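Local coordinates for protein GH26C (Muricauda sp. MAR_2010_75, PDB 6Q78) that probably hydrolyses internal beta-1,4-mannosidic linkages of mannans, as an endo-acting glycoside hydrolase of family 26 built on a TIM barrel, at residues 305-308 and 309-312; 90-94 and 95-99; 392-395 and 396-399; 350-353 and 354-358; 174-177 and 178-181. All blocks are in the same frame, centred on the assembly; numbering follows the deposited sequence.

How the contacts relate
Three of the five contacts form a connected row on the outside of the TIM barrel. Contact 4, at the start of helix 351-361, lies in the middle: its N355 OD1 meets Q307 NE2 of contact 1 at 3.2 Å, and its T353 OG1 meets D392 OD1 of contact 3 at 2.9 Å. The centres are about 11 Å apart for contacts 1 and 4 and about 9 Å for contacts 3 and 4. Contact 2 is a separate surface loop, and contact 5 lies about 44 Å from contact 3, centre to centre. Contacts 1, 2, 4 and 5 belong to strand-to-helix connections, the barrel end where family 26 enzymes have their active site.

Contact 1 of 5, residues 305-308 and 309-312; sequences QGQA and GVER
R312 bends back at its third torsion (chi3 -54°) and Q305 at its second (chi2 -72°), and these two folds bring guanidinium and amide together beside G309. The guanidinium lies flat over the backbone of G309, whose CA sits 3.6 Å above the centre of the R312 plane. R312 NH2 then reaches Q305 OE1 at 3.1 Å, at the edge of the guanidinium; the bond is weak and bent. Amide and guanidinium are steeply turned against each other, 68° between planes. The firmer hold on R312 is a salt bridge from NE to D301, while Q305 NE2 donates to N303 O. The contact lies at the beginning of helix 306-327, the helix that links strands 293-298 and 330-336 in a beta-alpha-beta unit of the barrel. G309 N donates to Q305 O at 3.1 Å, and G309, lacking a side chain, lets its CA come within 3.8 Å of Q305 CB. Replacing R312 by an alanine would probably leave D301 without its charge partner, take this weak donor from Q305 OE1, and bare the G309 backbone. On another side of the turn Q307 and V310 run alongside each other, OE1 of Q307 3.9 Å from V310 CB, and V310 CG2 packs 3.4 Å from G306 O. Q307 NE2 points on to N355 OD1 at the start of helix 351-361.

Contact 2 of 5, residues 90-94 and 95-99; sequences SSFYQ and DNAGD
F92 presents a ring face not to another side chain but to the passing main chain of A97 and G98. A97 CA stands 3.7 Å from the F92 ring centroid, only 16° off the ring normal, a CH-pi contact, and G98 N lies over the same face nearer the rim. A97 CB adds an apolar touch on F92 CE1 at 3.6 Å. The ring reaches this position because CG stands beside the backbone N (chi1 -46°), which swings it under the returning chain. Two tight bends bring that chain back. D95 N donates to F92 O at 2.9 Å, closing a type II beta turn, and N96 N donates to Y93 O at 3.2 Å. N96 is itself the centre of an inverse gamma turn. A water completes the closure, accepting from F92 N at 2.9 Å and donating to D95 OD1 at 2.8 Å. An alanine in place of F92 would probably open a gap beneath A97 and G98 and let the segment 95-99 shift against the turn. The loop runs from strand 81-86 to helix 101-106, whose K104 donates through NZ to both N96 O and D99 O, while Y93 N is taken up by D101. Around the buried ring, F92 O and Y93 O thus take turn bonds, F92 N a water, and N96 O and D99 O the lysine, which probably helps the loop keep its shape without regular secondary structure.

Contact 3 of 5, residues 392-395 and 396-399; sequences DFME and FVSK
V397 CG1 is the bump that fits over the ring of F393, one turn earlier in helix 390-397. The methyl lies 3.7 Å above the F393 plane, displaced toward the rim over CE2 and CZ, and makes a CH-pi contact. With CG anti to the backbone N (chi1 -169°), the F393 ring leans along the helix toward its successors, which is how it slides beneath the methyl. F396 closes in beside it: the centroids of F393 and F396 are 6.0 Å apart with planes at 56°, neither stacked nor edge-to-face, and F396 CD2 rests 4.1 Å from F393 CD1. M394 CE approaches V397 CG2 more loosely, at 4.3 Å. The two rings and the valine together make a ridge that meets its surroundings: F352 packs edge-to-face with F393, V402 touches F396 and V397, and M105 and T106 of helix 101-106 touch F393. Near the end of the helix, M394 O is gripped twice, by S398 OG at 2.7 Å and S398 N at 3.1 Å, from opposite faces of the carbonyl plane. The charged groups of E395 and K399 do not touch; a water bridges them, donating to E395 OE2 at 2.8 Å and accepting from K399 NZ at 3.1 Å. With the F393 and F396 rings buried against the protein, E395 exposed, D392 bonded to F352 N and T353 OG1, and a serine closing onto the last turn, this is the carboxyl-terminal end of a helix packed on the outside of a TIM barrel.

Contact 4 of 5, residues 350-353 and 354-358; sequences GFFT and NNLFE
Helix 351-361 opens with a wider, pi-type turn, G350 at its N-cap, and G350 and N354 make its first bond: N354 N donates to G350 O at 2.8 Å. From there the spacing lengthens by a residue. F351 O accepts twice, from N355 N at 3.1 Å, well above the carbonyl plane, and from L356 N at 2.9 Å, nearly in line with the carbonyl (173° at the oxygen). F352 O then takes F357 N, also five residues on, at 2.9 Å. T353 O takes a water instead, at 2.8 Å, which also donates to E358 OE2. Along the turn N354 folds back over the cap, with ND2 3.5 Å from G350 CA, a place that the bare glycine can offer. A first torsion of 175° turns the F351 ring toward N355 and L356; it crosses N355 at about a right angle, CD1 4.0 Å from N355 CB, and its CE2 rests 4.2 Å from L356 CB. F352 meets CD2 of L356 at its ring edge. D392 of helix 390-397 receives F352 N and T353 OG1, so its carboxylate sits at the amino end of this helix, where the helix dipole would probably favour its negative charge. L356 faces L333 and T336 of strand 330-336. The arrangement is that of a pi-type opening turn on a barrel helix, here the crossover from strand 330-336 to strand 369-372.

Contact 5 of 5, residues 174-177 and 178-181; sequences MTQF and QREN
T175 and Q178 lock the tight end of this contact as a capping box at the start of helix 176-186. Q178 N donates to T175 OG1 at 3.1 Å and, in return, T175 N donates to Q178 OE1 at 3.1 Å, almost straight (169°) though from above the amide plane. M174 is pressed into the same corner: its CB lies 3.1 Å from Q178 OE1, and its CG, in the crowded position between backbone N and carbonyl (chi1 65°), meets R179 CG at 3.5 Å. R179 bends at its third torsion (chi3 -75°), which lays the guanidinium face over the backbone of Q176, CA 3.4 Å above the plane, while its NH1 donates to T171 O. The other side of the turn is looser and more exposed. Q176 and E180 lie there, CG of Q176 3.4 Å from E180 OE2, with amide and carboxylate planes turned moderately against each other. F177 is exposed too, but N181 folds back to it: ND2 donates to F177 O at 2.9 Å, in the carbonyl plane on a lone pair, and the same ND2 sits over one face of the F177 ring. The ring of F177 also meets F164 edge-to-face. The buried M174 packs on E162 and W234 and the buried Q178 on E162 and E165, so this first helical turn after strand 153-157 is held against neighbouring loops, ahead of helix 193-208.

Contact 1 of 5, residues 305-308 and 309-312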
loop_
_atom_site.group_PDB
_atom_site.type_symbol
_atom_site.label_atom_id
_atom_site.label_comp_id
_atom_site.label_asym_id
_atom_site.label_seq_id
_atom_site.Cartn_x
_atom_site.Cartn_y
_atom_site.Cartn_z
ATOM N N GLN A 305 -0.323 23.340 1.715
ATOM C CA GLN A 305 0.437 23.730 2.898
ATOM C C GLN A 305 1.773 24.379 2.549
ATOM O O GLN A 305 2.587 24.627 3.452
ATOM C CB GLN A 305 0.679 22.505 3.787
ATOM C CG GLN A 305 -0.586 21.807 4.294
ATOM C CD GLN A 305 -1.316 22.586 5.354
ATOM O OE1 GLN A 305 -0.979 22.504 6.543
ATOM N NE2 GLN A 305 -2.320 23.348 4.952
ATOM N N GLY A 306 2.032 24.651 1.266
ATOM C CA GLY A 306 3.226 25.408 0.940
ATOM C C GLY A 306 4.504 24.616 1.183
ATOM O O GLY A 306 4.508 23.405 1.418
ATOM N N GLN A 307 5.619 25.347 1.115
ATOM C CA GLN A 307 6.919 24.715 1.316
ATOM C C GLN A 307 7.085 24.207 2.748
ATOM O O GLN A 307 7.803 23.226 2.974
ATOM C CB GLN A 307 8.042 25.694 0.945
ATOM C CG GLN A 307 8.122 25.918 -0.556
ATOM C CD GLN A 307 8.122 24.613 -1.333
ATOM O OE1 GLN A 307 8.982 23.752 -1.116
ATOM N NE2 GLN A 307 7.137 24.444 -2.229
ATOM N N ALA A 308 6.413 24.828 3.721
ATOM C CA ALA A 308 6.443 24.270 5.071
ATOM C C ALA A 308 5.912 22.841 5.083
ATOM O O ALA A 308 6.492 21.951 5.720
ATOM C CB ALA A 308 5.634 25.144 6.030
ATOM N N GLY A 309 4.787 22.600 4.403
ATOM C CA GLY A 309 4.251 21.246 4.355
ATOM C C GLY A 309 5.159 20.288 3.614
ATOM O O GLY A 309 5.308 19.125 4.003
ATOM N N VAL A 310 5.765 20.756 2.522
ATOM C CA VAL A 310 6.744 19.936 1.815
ATOM C C VAL A 310 7.881 19.528 2.739
ATOM O O VAL A 310 8.340 18.372 2.700
ATOM C CB VAL A 310 7.264 20.680 0.571
ATOM C CG1 VAL A 310 8.337 19.849 -0.139
ATOM C CG2 VAL A 310 6.096 20.984 -0.375
ATOM N N GLU A 311 8.379 20.474 3.552
ATOM C CA GLU A 311 9.463 20.171 4.488
ATOM C C GLU A 311 9.023 19.136 5.525
ATOM O O GLU A 311 9.743 18.167 5.793
ATOM C CB GLU A 311 9.946 21.449 5.179
ATOM C CG GLU A 311 10.469 22.503 4.219
ATOM C CD GLU A 311 10.826 23.801 4.929
ATOM O OE1 GLU A 311 10.447 24.879 4.425
ATOM O OE2 GLU A 311 11.480 23.739 5.992
ATOM N N ARG A 312 7.846 19.331 6.132
ATOM C CA ARG A 312 7.322 18.313 7.044
ATOM C C ARG A 312 7.269 16.945 6.371
ATOM O O ARG A 312 7.672 15.939 6.960
ATOM C CB ARG A 312 5.927 18.703 7.551
ATOM C CG ARG A 312 5.930 19.959 8.377
ATOM C CD ARG A 312 4.616 20.150 9.145
ATOM N NE ARG A 312 3.412 20.116 8.303
ATOM C CZ ARG A 312 2.809 21.186 7.776
ATOM N NH1 ARG A 312 3.307 22.395 7.939
ATOM N NH2 ARG A 312 1.703 21.025 7.059
#

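Contact 2 of 5, residues 90-94 and 95-99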
loop_
_atom_site.group_PDB
_atom_site.type_symbol
_atom_site.label_atom_id
_atom_site.label_comp_id
_atom_site.label_asym_id
_atom_site.label_seq_id
_atom_site.Cartn_x
_atom_site.Cartn_y
_atom_site.Cartn_z
ATOM N N SER A 90 -9.108 -0.093 -13.136
ATOM C CA SER A 90 -10.559 -0.187 -12.964
ATOM C C SER A 90 -11.237 1.108 -12.515
ATOM O O SER A 90 -12.482 1.155 -12.481
ATOM C CB SER A 90 -10.870 -1.272 -11.919
ATOM O OG SER A 90 -10.201 -1.003 -10.670
ATOM N N SER A 91 -10.485 2.152 -12.148
ATOM C CA SER A 91 -11.061 3.414 -11.693
ATOM C C SER A 91 -10.404 4.543 -12.465
ATOM O O SER A 91 -9.172 4.636 -12.506
ATOM C CB SER A 91 -10.863 3.600 -10.183
ATOM O OG SER A 91 -11.736 4.631 -9.685
ATOM N N PHE A 92 -11.226 5.356 -13.133
ATOM C CA PHE A 92 -10.735 6.343 -14.070
ATOM C C PHE A 92 -11.428 7.669 -13.836
ATOM O O PHE A 92 -12.622 7.705 -13.518
ATOM C CB PHE A 92 -11.021 5.904 -15.518
ATOM C CG PHE A 92 -10.676 4.456 -15.798
ATOM C CD1 PHE A 92 -11.624 3.458 -15.618
ATOM C CD2 PHE A 92 -9.409 4.111 -16.234
ATOM C CE1 PHE A 92 -11.308 2.123 -15.885
ATOM C CE2 PHE A 92 -9.085 2.789 -16.516
ATOM C CZ PHE A 92 -10.030 1.795 -16.336
ATOM N N TYR A 93 -10.693 8.757 -14.089
ATOM C CA TYR A 93 -11.324 10.071 -14.150
ATOM C C TYR A 93 -12.481 10.054 -15.142
ATOM O O TYR A 93 -12.337 9.594 -16.289
ATOM C CB TYR A 93 -10.287 11.122 -14.556
ATOM C CG TYR A 93 -10.795 12.534 -14.655
ATOM C CD1 TYR A 93 -11.132 13.245 -13.506
ATOM C CD2 TYR A 93 -10.911 13.156 -15.885
ATOM C CE1 TYR A 93 -11.590 14.546 -13.589
ATOM C CE2 TYR A 93 -11.384 14.457 -15.975
ATOM C CZ TYR A 93 -11.704 15.124 -14.817
ATOM O OH TYR A 93 -12.170 16.430 -14.890
ATOM N N GLN A 94 -13.630 10.568 -14.689
ATOM C CA GLN A 94 -14.871 10.640 -15.472
ATOM C C GLN A 94 -15.305 9.281 -16.019
ATOM O O GLN A 94 -16.086 9.202 -16.972
ATOM C CB GLN A 94 -14.816 11.731 -16.547
ATOM C CG GLN A 94 -14.665 13.108 -15.924
ATOM C CD GLN A 94 -14.799 14.232 -16.923
ATOM O OE1 GLN A 94 -14.412 14.109 -18.085
ATOM N NE2 GLN A 94 -15.346 15.352 -16.465
ATOM N N ASP A 95 -14.842 8.204 -15.386
ATOM C CA ASP A 95 -15.144 6.830 -15.782
ATOM C C ASP A 95 -14.866 6.594 -17.263
ATOM O O ASP A 95 -15.577 5.852 -17.941
ATOM C CB ASP A 95 -16.562 6.401 -15.398
ATOM C CG ASP A 95 -16.742 4.898 -15.467
ATOM O OD1 ASP A 95 -15.771 4.159 -15.178
ATOM O OD2 ASP A 95 -17.847 4.447 -15.815
ATOM N N ASN A 96 -13.793 7.207 -17.761
ATOM C CA ASN A 96 -13.362 7.013 -19.147
ATOM C C ASN A 96 -12.474 5.766 -19.143
ATOM O O ASN A 96 -11.259 5.841 -18.973
ATOM C CB ASN A 96 -12.613 8.241 -19.647
ATOM C CG ASN A 96 -12.298 8.160 -21.109
ATOM O OD1 ASN A 96 -12.878 7.338 -21.828
ATOM N ND2 ASN A 96 -11.390 9.012 -21.571
ATOM N N ALA A 97 -13.098 4.598 -19.267
ATOM C CA ALA A 97 -12.393 3.338 -19.111
ATOM C C ALA A 97 -11.631 2.993 -20.378
ATOM O O ALA A 97 -11.934 3.482 -21.470
ATOM C CB ALA A 97 -13.368 2.200 -18.831
ATOM N N GLY A 98 -10.675 2.090 -20.223
ATOM C CA GLY A 98 -9.751 1.732 -21.282
ATOM C C GLY A 98 -8.372 1.634 -20.659
ATOM O O GLY A 98 -8.190 0.902 -19.691
ATOM N N ASP A 99 -7.398 2.348 -21.204
ATOM C CA ASP A 99 -6.076 2.376 -20.583
ATOM C C ASP A 99 -6.144 3.034 -19.203
ATOM O O ASP A 99 -6.981 3.910 -18.955
ATOM C CB ASP A 99 -5.130 3.199 -21.460
ATOM C CG ASP A 99 -4.768 2.502 -22.759
ATOM O OD1 ASP A 99 -4.928 1.260 -22.839
ATOM O OD2 ASP A 99 -4.318 3.201 -23.686
HETATM O O HOH W 1 -14.018 4.719 -13.048
#

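Contact 3 of 5, residues 392-395 and 396-399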
loop_
_atom_site.group_PDB
_atom_site.type_symbol
_atom_site.label_atom_id
_atom_site.label_comp_id
_atom_site.label_asym_id
_atom_site.label_seq_id
_atom_site.Cartn_x
_atom_site.Cartn_y
_atom_site.Cartn_z
ATOM N N ASP A 392 3.100 19.315 -15.504
ATOM C CA ASP A 392 3.849 19.164 -14.268
ATOM C C ASP A 392 4.046 17.658 -13.981
ATOM O O ASP A 392 5.107 17.236 -13.641
ATOM C CB ASP A 392 3.087 19.880 -13.137
ATOM C CG ASP A 392 3.688 19.669 -11.767
ATOM O OD1 ASP A 392 4.887 19.593 -11.634
ATOM O OD2 ASP A 392 2.887 19.610 -10.846
ATOM N N PHE A 393 3.005 16.878 -14.180
ATOM C CA PHE A 393 3.109 15.439 -13.979
ATOM C C PHE A 393 4.094 14.818 -14.960
ATOM O O PHE A 393 4.832 13.949 -14.611
ATOM C CB PHE A 393 1.743 14.789 -14.107
ATOM C CG PHE A 393 1.698 13.353 -13.673
ATOM C CD1 PHE A 393 1.702 13.042 -12.349
ATOM C CD2 PHE A 393 1.622 12.345 -14.574
ATOM C CE1 PHE A 393 1.625 11.725 -11.925
ATOM C CE2 PHE A 393 1.565 11.033 -14.176
ATOM C CZ PHE A 393 1.559 10.714 -12.835
ATOM N N MET A 394 4.087 15.278 -16.208
ATOM C CA MET A 394 5.021 14.756 -17.192
ATOM C C MET A 394 6.448 15.047 -16.811
ATOM O O MET A 394 7.311 14.230 -16.973
ATOM C CB MET A 394 4.730 15.350 -18.568
ATOM C CG MET A 394 3.438 14.867 -19.169
ATOM S SD MET A 394 3.404 13.102 -19.548
ATOM C CE MET A 394 5.060 12.734 -20.063
ATOM N N GLU A 395 6.686 16.241 -16.303
ATOM C CA GLU A 395 8.006 16.593 -15.865
ATOM C C GLU A 395 8.441 15.701 -14.707
ATOM O O GLU A 395 9.551 15.238 -14.681
ATOM C CB GLU A 395 8.104 18.081 -15.501
ATOM C CG GLU A 395 9.516 18.480 -15.135
ATOM C CD GLU A 395 9.688 19.955 -14.875
ATOM O OE1 GLU A 395 8.700 20.699 -14.905
ATOM O OE2 GLU A 395 10.824 20.323 -14.618
ATOM N N PHE A 396 7.527 15.458 -13.778
ATOM C CA PHE A 396 7.806 14.591 -12.642
ATOM C C PHE A 396 8.157 13.175 -13.094
ATOM O O PHE A 396 9.179 12.628 -12.676
ATOM C CB PHE A 396 6.604 14.631 -11.686
ATOM C CG PHE A 396 6.533 13.501 -10.684
ATOM C CD1 PHE A 396 7.500 13.350 -9.700
ATOM C CD2 PHE A 396 5.459 12.629 -10.699
ATOM C CE1 PHE A 396 7.412 12.322 -8.763
ATOM C CE2 PHE A 396 5.351 11.595 -9.764
ATOM C CZ PHE A 396 6.331 11.453 -8.782
ATOM N N VAL A 397 7.331 12.565 -13.952
ATOM C CA VAL A 397 7.575 11.166 -14.330
ATOM C C VAL A 397 8.776 11.018 -15.252
ATOM O O VAL A 397 9.265 9.901 -15.456
ATOM C CB VAL A 397 6.340 10.399 -14.866
ATOM C CG1 VAL A 397 5.211 10.427 -13.848
ATOM C CG2 VAL A 397 5.900 10.938 -16.240
ATOM N N SER A 398 9.245 12.115 -15.826
ATOM C CA SER A 398 10.459 12.095 -16.627
ATOM C C SER A 398 11.731 12.161 -15.793
ATOM O O SER A 398 12.815 11.977 -16.353
ATOM C CB SER A 398 10.429 13.235 -17.641
ATOM O OG SER A 398 9.246 13.132 -18.417
ATOM N N LYS A 399 11.633 12.405 -14.484
ATOM C CA LYS A 399 12.825 12.439 -13.651
ATOM C C LYS A 399 13.466 11.054 -13.635
ATOM O O LYS A 399 12.755 10.037 -13.632
ATOM C CB LYS A 399 12.482 12.849 -12.216
ATOM C CG LYS A 399 11.976 14.295 -12.021
ATOM C CD LYS A 399 13.088 15.329 -12.197
ATOM C CE LYS A 399 12.622 16.728 -11.786
ATOM N NZ LYS A 399 13.775 17.709 -11.717
HETATM O O HOH W 2 12.857 18.353 -14.597
#

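Contact 4 of 5, residues 350-353 and 354-358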
loop_
_atom_site.group_PDB
_atom_site.type_symbol
_atom_site.label_atom_id
_atom_site.label_comp_id
_atom_site.label_asym_id
_atom_site.label_seq_id
_atom_site.Cartn_x
_atom_site.Cartn_y
_atom_site.Cartn_z
ATOM N N GLY A 350 3.142 23.374 -9.919
ATOM C CA GLY A 350 4.360 22.649 -9.627
ATOM C C GLY A 350 4.234 21.594 -8.555
ATOM O O GLY A 350 5.250 21.166 -8.003
ATOM N N PHE A 351 3.012 21.149 -8.245
ATOM C CA PHE A 351 2.837 20.146 -7.195
ATOM C C PHE A 351 3.763 18.944 -7.371
ATOM O O PHE A 351 4.444 18.520 -6.432
ATOM C CB PHE A 351 1.395 19.641 -7.111
ATOM C CG PHE A 351 1.251 18.542 -6.124
ATOM C CD1 PHE A 351 1.356 18.817 -4.763
ATOM C CD2 PHE A 351 1.118 17.219 -6.529
ATOM C CE1 PHE A 351 1.295 17.800 -3.823
ATOM C CE2 PHE A 351 1.048 16.194 -5.592
ATOM C CZ PHE A 351 1.145 16.484 -4.222
ATOM N N PHE A 352 3.728 18.308 -8.539
ATOM C CA PHE A 352 4.445 17.040 -8.664
ATOM C C PHE A 352 5.947 17.260 -8.699
ATOM O O PHE A 352 6.712 16.530 -8.047
ATOM C CB PHE A 352 3.990 16.281 -9.920
ATOM C CG PHE A 352 2.544 15.858 -9.887
ATOM C CD1 PHE A 352 2.134 14.802 -9.066
ATOM C CD2 PHE A 352 1.603 16.500 -10.677
ATOM C CE1 PHE A 352 0.793 14.405 -9.019
ATOM C CE2 PHE A 352 0.240 16.094 -10.645
ATOM C CZ PHE A 352 -0.153 15.040 -9.808
ATOM N N THR A 353 6.392 18.241 -9.472
ATOM C CA THR A 353 7.819 18.411 -9.687
ATOM C C THR A 353 8.492 19.098 -8.507
ATOM O O THR A 353 9.604 18.712 -8.121
ATOM C CB THR A 353 8.043 19.197 -10.976
ATOM O OG1 THR A 353 7.510 18.434 -12.078
ATOM C CG2 THR A 353 9.517 19.451 -11.185
ATOM N N ASN A 354 7.844 20.108 -7.916
ATOM C CA ASN A 354 8.489 20.944 -6.905
ATOM C C ASN A 354 8.116 20.572 -5.477
ATOM O O ASN A 354 8.827 20.969 -4.536
ATOM C CB ASN A 354 8.094 22.405 -7.105
ATOM C CG ASN A 354 8.499 22.919 -8.471
ATOM O OD1 ASN A 354 9.538 22.529 -9.004
ATOM N ND2 ASN A 354 7.673 23.781 -9.052
ATOM N N ASN A 355 6.996 19.883 -5.284
ATOM C CA ASN A 355 6.520 19.561 -3.943
ATOM C C ASN A 355 6.699 18.073 -3.671
ATOM O O ASN A 355 7.522 17.682 -2.844
ATOM C CB ASN A 355 5.064 19.991 -3.742
ATOM C CG ASN A 355 4.890 21.498 -3.764
ATOM O OD1 ASN A 355 5.814 22.255 -4.118
ATOM N ND2 ASN A 355 3.695 21.954 -3.367
ATOM N N LEU A 356 5.941 17.221 -4.349
ATOM C CA LEU A 356 6.040 15.790 -4.104
ATOM C C LEU A 356 7.440 15.271 -4.407
ATOM O O LEU A 356 8.043 14.576 -3.579
ATOM C CB LEU A 356 4.993 15.045 -4.936
ATOM C CG LEU A 356 5.115 13.531 -4.796
ATOM C CD1 LEU A 356 4.836 13.064 -3.336
ATOM C CD2 LEU A 356 4.113 12.877 -5.727
ATOM N N PHE A 357 7.986 15.603 -5.587
ATOM C CA PHE A 357 9.293 15.050 -5.943
ATOM C C PHE A 357 10.354 15.447 -4.930
ATOM O O PHE A 357 11.204 14.628 -4.547
ATOM C CB PHE A 357 9.712 15.492 -7.340
ATOM C CG PHE A 357 11.036 14.914 -7.781
ATOM C CD1 PHE A 357 11.107 13.600 -8.239
ATOM C CD2 PHE A 357 12.204 15.669 -7.691
ATOM C CE1 PHE A 357 12.352 13.059 -8.644
ATOM C CE2 PHE A 357 13.434 15.134 -8.082
ATOM C CZ PHE A 357 13.502 13.836 -8.562
ATOM N N GLU A 358 10.326 16.698 -4.490
ATOM C CA GLU A 358 11.292 17.156 -3.498
ATOM C C GLU A 358 11.145 16.399 -2.186
ATOM O O GLU A 358 12.141 15.997 -1.577
ATOM C CB GLU A 358 11.132 18.664 -3.291
ATOM C CG GLU A 358 11.596 19.430 -4.492
ATOM C CD GLU A 358 13.083 19.284 -4.669
ATOM O OE1 GLU A 358 13.779 19.269 -3.633
ATOM O OE2 GLU A 358 13.549 19.157 -5.818
HETATM O O HOH W 3 12.291 19.596 -8.235
#

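Contact 5 of 5, residues 174-177 and 178-181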
loop_
_atom_site.group_PDB
_atom_site.type_symbol
_atom_site.label_atom_id
_atom_site.label_comp_id
_atom_site.label_asym_id
_atom_site.label_seq_id
_atom_site.Cartn_x
_atom_site.Cartn_y
_atom_site.Cartn_z
ATOM N N MET A 174 -20.281 4.272 12.374
ATOM C CA MET A 174 -20.710 3.171 13.225
ATOM C C MET A 174 -21.164 3.678 14.595
ATOM O O MET A 174 -21.081 4.870 14.900
ATOM C CB MET A 174 -19.624 2.099 13.327
ATOM C CG MET A 174 -18.395 2.582 14.013
ATOM S SD MET A 174 -17.036 1.374 13.928
ATOM C CE MET A 174 -16.490 1.623 12.365
ATOM N N THR A 175 -21.654 2.764 15.434
ATOM C CA THR A 175 -22.093 3.159 16.764
ATOM C C THR A 175 -20.902 3.314 17.704
ATOM O O THR A 175 -19.788 2.848 17.426
ATOM C CB THR A 175 -23.047 2.123 17.361
ATOM O OG1 THR A 175 -22.331 0.931 17.683
ATOM C CG2 THR A 175 -24.124 1.763 16.344
ATOM N N GLN A 176 -21.152 3.990 18.826
ATOM C CA GLN A 176 -20.122 4.121 19.850
ATOM C C GLN A 176 -19.657 2.753 20.335
ATOM O O GLN A 176 -18.448 2.527 20.514
ATOM C CB GLN A 176 -20.643 4.956 21.024
ATOM C CG GLN A 176 -19.589 5.171 22.092
ATOM C CD GLN A 176 -20.138 5.859 23.331
ATOM O OE1 GLN A 176 -19.889 5.429 24.458
ATOM N NE2 GLN A 176 -20.894 6.926 23.125
ATOM N N PHE A 177 -20.597 1.823 20.549
ATOM C CA PHE A 177 -20.194 0.494 20.992
ATOM C C PHE A 177 -19.280 -0.171 19.970
ATOM O O PHE A 177 -18.275 -0.795 20.330
ATOM C CB PHE A 177 -21.407 -0.391 21.267
ATOM C CG PHE A 177 -21.043 -1.832 21.509
ATOM C CD1 PHE A 177 -20.743 -2.278 22.791
ATOM C CD2 PHE A 177 -20.982 -2.727 20.459
ATOM C CE1 PHE A 177 -20.384 -3.594 23.007
ATOM C CE2 PHE A 177 -20.621 -4.051 20.684
ATOM C CZ PHE A 177 -20.326 -4.476 21.954
ATOM N N GLN A 178 -19.616 -0.072 18.688
ATOM C CA GLN A 178 -18.773 -0.709 17.675
ATOM C C GLN A 178 -17.372 -0.096 17.649
ATOM O O GLN A 178 -16.364 -0.814 17.630
ATOM C CB GLN A 178 -19.455 -0.599 16.314
ATOM C CG GLN A 178 -20.658 -1.510 16.234
ATOM C CD GLN A 178 -21.641 -1.139 15.158
ATOM O OE1 GLN A 178 -21.465 -0.162 14.449
ATOM N NE2 GLN A 178 -22.706 -1.935 15.036
ATOM N N ARG A 179 -17.294 1.239 17.615
ATOM C CA ARG A 179 -16.004 1.928 17.631
ATOM C C ARG A 179 -15.128 1.431 18.772
ATOM O O ARG A 179 -13.936 1.155 18.586
ATOM C CB ARG A 179 -16.243 3.422 17.879
ATOM C CG ARG A 179 -16.906 4.156 16.761
ATOM C CD ARG A 179 -16.697 5.662 16.912
ATOM N NE ARG A 179 -17.504 6.265 17.945
ATOM C CZ ARG A 179 -18.705 6.788 17.734
ATOM N NH1 ARG A 179 -19.251 6.770 16.516
ATOM N NH2 ARG A 179 -19.356 7.323 18.746
ATOM N N GLU A 180 -15.704 1.348 19.968
ATOM C CA GLU A 180 -14.929 1.097 21.173
ATOM C C GLU A 180 -14.587 -0.371 21.363
ATOM O O GLU A 180 -13.692 -0.686 22.150
ATOM C CB GLU A 180 -15.656 1.681 22.390
ATOM C CG GLU A 180 -15.669 3.207 22.324
ATOM C CD GLU A 180 -16.358 3.869 23.509
ATOM O OE1 GLU A 180 -16.778 3.160 24.453
ATOM O OE2 GLU A 180 -16.484 5.115 23.478
ATOM N N ASN A 181 -15.237 -1.274 20.639
ATOM C CA ASN A 181 -15.045 -2.694 20.896
ATOM C C ASN A 181 -14.682 -3.533 19.680
ATOM O O ASN A 181 -14.357 -4.710 19.855
ATOM C CB ASN A 181 -16.300 -3.295 21.542
ATOM C CG ASN A 181 -16.559 -2.718 22.912
ATOM O OD1 ASN A 181 -16.001 -3.189 23.896
ATOM N ND2 ASN A 181 -17.366 -1.651 22.980
#